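PDB 5U4V: Rho GTPase-activating protein 5 from Homo sapiens, which probably activates GTP hydrolysis by Rho-family GTPases and so switches off Rho signalling, and carries the pseudoGTPase domain seen here. Local coordinates for residues F72-S77 against T110-N115. Sequence-based numbering, arbitrary orientation.
Sequences FCVFNS and TLILAN
One face of the F72 ring is covered by I112, whose CD1 sits 3.8 Å from the ring centroid and 12° off the normal, a CH-pi contact; CB of T110 comes at its edge, near the plane. On the other side of the sheet the F75 ring lies across the neighbouring strand: CA of L113 is under one face, displaced toward the rim, CB of L111 is at the edge, and CE2 meets L113 CD1 at 3.6 Å. The ring gets there because CG stands between the backbone N and the carbonyl carbon (chi1 63°), swinging it over toward 110-115. These are adjacent parallel strands in the central sheet of a Ras-like G domain, joined through helix 78-96 in a beta-alpha-beta crossover; that helix packs on C73 and F75, while helices 19-28 and 156-173 cover F72. Four backbone hydrogen bonds tie the pair, C73 N to T110 O (2.7 Å) and F75 N to I112 O (3.1 Å) in one direction, I112 N to C73 O and A114 N to F75 O in the other. Cutting F75 back to alanine is likely to open a gap between L113 and helix 78-96. On the F72 face, V74 CG1 touches A114 CB at 4.1 Å.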
ATOM      1  N   PHE A  72      -0.478   0.402   2.574  1.00 54.39           N
ATOM      2  CA  PHE A  72      -0.663   0.068   1.167  1.00 50.83           C
ATOM      3  C   PHE A  72      -2.011   0.495   0.635  1.00 47.57           C
ATOM      4  O   PHE A  72      -3.032   0.255   1.269  1.00 46.96           O
ATOM      5  CB  PHE A  72      -0.519  -1.423   0.941  1.00 52.95           C
ATOM      6  CG  PHE A  72       0.885  -1.878   0.787  1.00 54.78           C
ATOM      7  CD1 PHE A  72       1.914  -0.958   0.614  1.00 54.89           C
ATOM      8  CD2 PHE A  72       1.177  -3.245   0.787  1.00 56.94           C
ATOM      9  CE1 PHE A  72       3.230  -1.395   0.470  1.00 58.07           C
ATOM     10  CE2 PHE A  72       2.501  -3.687   0.647  1.00 58.80           C
ATOM     11  CZ  PHE A  72       3.526  -2.760   0.482  1.00 59.54           C
ATOM     12  N   CYS A  73      -2.011   1.143  -0.531  1.00 45.05           N
ATOM     13  CA  CYS A  73      -3.262   1.489  -1.185  1.00 43.25           C
ATOM     14  C   CYS A  73      -3.264   0.968  -2.605  1.00 41.99           C
ATOM     15  O   CYS A  73      -2.455   1.377  -3.437  1.00 42.02           O
ATOM     16  CB  CYS A  73      -3.498   3.006  -1.150  1.00 43.71           C
ATOM     17  SG  CYS A  73      -3.277   3.769   0.479  1.00 47.50           S
ATOM     18  N   VAL A  74      -4.183   0.059  -2.870  1.00 41.24           N
ATOM     19  CA  VAL A  74      -4.246  -0.732  -4.099  1.00 39.53           C
ATOM     20  C   VAL A  74      -5.535  -0.339  -4.822  1.00 39.72           C
ATOM     21  O   VAL A  74      -6.573  -0.137  -4.216  1.00 39.18           O
ATOM     22  CB  VAL A  74      -4.283  -2.265  -3.800  1.00 40.58           C
ATOM     23  CG1 VAL A  74      -4.068  -3.125  -5.037  1.00 40.10           C
ATOM     24  CG2 VAL A  74      -3.299  -2.616  -2.739  1.00 42.32           C
ATOM     25  N   PHE A  75      -5.434  -0.230  -6.134  1.00 40.99           N
ATOM     26  CA  PHE A  75      -6.548   0.097  -7.011  1.00 42.08           C
ATOM     27  C   PHE A  75      -6.239  -0.503  -8.384  1.00 43.75           C
ATOM     28  O   PHE A  75      -5.049  -0.697  -8.739  1.00 41.44           O
ATOM     29  CB  PHE A  75      -6.732   1.623  -7.105  1.00 41.20           C
ATOM     30  CG  PHE A  75      -5.562   2.343  -7.706  1.00 40.86           C
ATOM     31  CD1 PHE A  75      -4.407   2.577  -6.955  1.00 38.97           C
ATOM     32  CD2 PHE A  75      -5.574   2.725  -9.074  1.00 40.58           C
ATOM     33  CE1 PHE A  75      -3.323   3.197  -7.549  1.00 39.90           C
ATOM     34  CE2 PHE A  75      -4.479   3.337  -9.630  1.00 39.53           C
ATOM     35  CZ  PHE A  75      -3.372   3.590  -8.872  1.00 39.15           C
ATOM     36  N   ASN A  76      -7.299  -0.818  -9.133  1.00 47.34           N
ATOM     37  CA  ASN A  76      -7.167  -1.383 -10.462  1.00 50.15           C
ATOM     38  C   ASN A  76      -8.126  -0.768 -11.501  1.00 53.50           C
ATOM     39  O   ASN A  76      -8.325  -1.312 -12.593  1.00 55.24           O
ATOM     40  CB  ASN A  76      -7.311  -2.911 -10.401  1.00 51.90           C
ATOM     41  CG  ASN A  76      -8.679  -3.357 -10.019  1.00 53.23           C
ATOM     42  OD1 ASN A  76      -9.518  -2.555  -9.620  1.00 56.73           O
ATOM     43  ND2 ASN A  76      -8.923  -4.659 -10.142  1.00 54.82           N
ATOM     44  N   SER A  77      -8.744   0.346 -11.149  1.00 55.72           N
ATOM     45  CA  SER A  77      -9.711   0.987 -12.036  1.00 59.49           C
ATOM     46  C   SER A  77     -10.021   2.372 -11.537  1.00 58.89           C
ATOM     47  O   SER A  77      -9.508   2.805 -10.492  1.00 55.35           O
ATOM     48  CB  SER A  77     -10.974   0.137 -12.151  1.00 62.72           C
ATOM     49  OG  SER A  77     -11.590   0.021 -10.884  1.00 63.42           O
ATOM     50  N   THR A 110       1.797   3.998   0.385  1.00 33.87           N
ATOM     51  CA  THR A 110       2.353   3.606  -0.908  1.00 31.11           C
ATOM     52  C   THR A 110       1.177   3.194  -1.767  1.00 31.52           C
ATOM     53  O   THR A 110       0.285   2.431  -1.305  1.00 32.75           O
ATOM     54  CB  THR A 110       3.385   2.440  -0.813  1.00 31.38           C
ATOM     55  OG1 THR A 110       4.520   2.888  -0.074  1.00 32.86           O
ATOM     56  CG2 THR A 110       3.873   1.960  -2.250  1.00 29.02           C
ATOM     57  N   LEU A 111       1.143   3.724  -2.981  1.00 31.96           N
ATOM     58  CA  LEU A 111       0.051   3.454  -3.888  1.00 34.97           C
ATOM     59  C   LEU A 111       0.427   2.328  -4.809  1.00 33.00           C
ATOM     60  O   LEU A 111       1.421   2.413  -5.494  1.00 29.63           O
ATOM     61  CB  LEU A 111      -0.358   4.707  -4.700  1.00 39.46           C
ATOM     62  CG  LEU A 111      -0.886   5.892  -3.886  1.00 45.45           C
ATOM     63  CD1 LEU A 111      -1.099   7.101  -4.803  1.00 47.90           C
ATOM     64  CD2 LEU A 111      -2.177   5.567  -3.131  1.00 46.07           C
ATOM     65  N   ILE A 112      -0.449   1.327  -4.893  1.00 33.10           N
ATOM     66  CA  ILE A 112      -0.201   0.216  -5.741  1.00 33.95           C
ATOM     67  C   ILE A 112      -1.211   0.079  -6.833  1.00 36.40           C
ATOM     68  O   ILE A 112      -2.347  -0.202  -6.554  1.00 37.15           O
ATOM     69  CB  ILE A 112      -0.079  -1.103  -4.965  1.00 34.09           C
ATOM     70  CG1 ILE A 112       1.149  -1.040  -4.042  1.00 33.55           C
ATOM     71  CG2 ILE A 112       0.074  -2.272  -5.919  1.00 32.64           C
ATOM     72  CD1 ILE A 112       1.094  -2.081  -2.950  1.00 34.00           C
ATOM     73  N   LEU A 113      -0.776   0.217  -8.090  1.00 37.01           N
ATOM     74  CA  LEU A 113      -1.640  -0.105  -9.176  1.00 40.31           C
ATOM     75  C   LEU A 113      -1.443  -1.557  -9.606  1.00 43.61           C
ATOM     76  O   LEU A 113      -0.378  -1.933 -10.101  1.00 43.39           O
ATOM     77  CB  LEU A 113      -1.430   0.865 -10.333  1.00 43.33           C
ATOM     78  CG  LEU A 113      -2.093   0.547 -11.671  1.00 46.74           C
ATOM     79  CD1 LEU A 113      -3.618   0.501 -11.600  1.00 49.36           C
ATOM     80  CD2 LEU A 113      -1.647   1.589 -12.692  1.00 50.77           C
ATOM     81  N   ALA A 114      -2.497  -2.346  -9.417  1.00 47.89           N
ATOM     82  CA  ALA A 114      -2.575  -3.746  -9.830  1.00 53.58           C
ATOM     83  C   ALA A 114      -3.170  -3.959 -11.238  1.00 59.30           C
ATOM     84  O   ALA A 114      -4.204  -3.376 -11.574  1.00 61.10           O
ATOM     85  CB  ALA A 114      -3.401  -4.516  -8.825  1.00 51.05           C
ATOM     86  N   ASN A 115      -2.530  -4.805 -12.046  1.00 64.47           N
ATOM     87  CA  ASN A 115      -3.115  -5.240 -13.331  1.00 71.60           C
ATOM     88  C   ASN A 115      -4.096  -6.383 -13.125  1.00 76.19           C
ATOM     89  O   ASN A 115      -5.120  -6.229 -12.453  1.00 75.95           O
ATOM     90  CB  ASN A 115      -2.040  -5.640 -14.353  1.00 74.90           C
ATOM     91  CG  ASN A 115      -1.196  -4.455 -14.820  1.00 76.24           C
ATOM     92  OD1 ASN A 115       0.039  -4.450 -14.700  1.00 78.13           O
ATOM     93  ND2 ASN A 115      -1.860  -3.435 -15.343  1.00 77.20           N
TER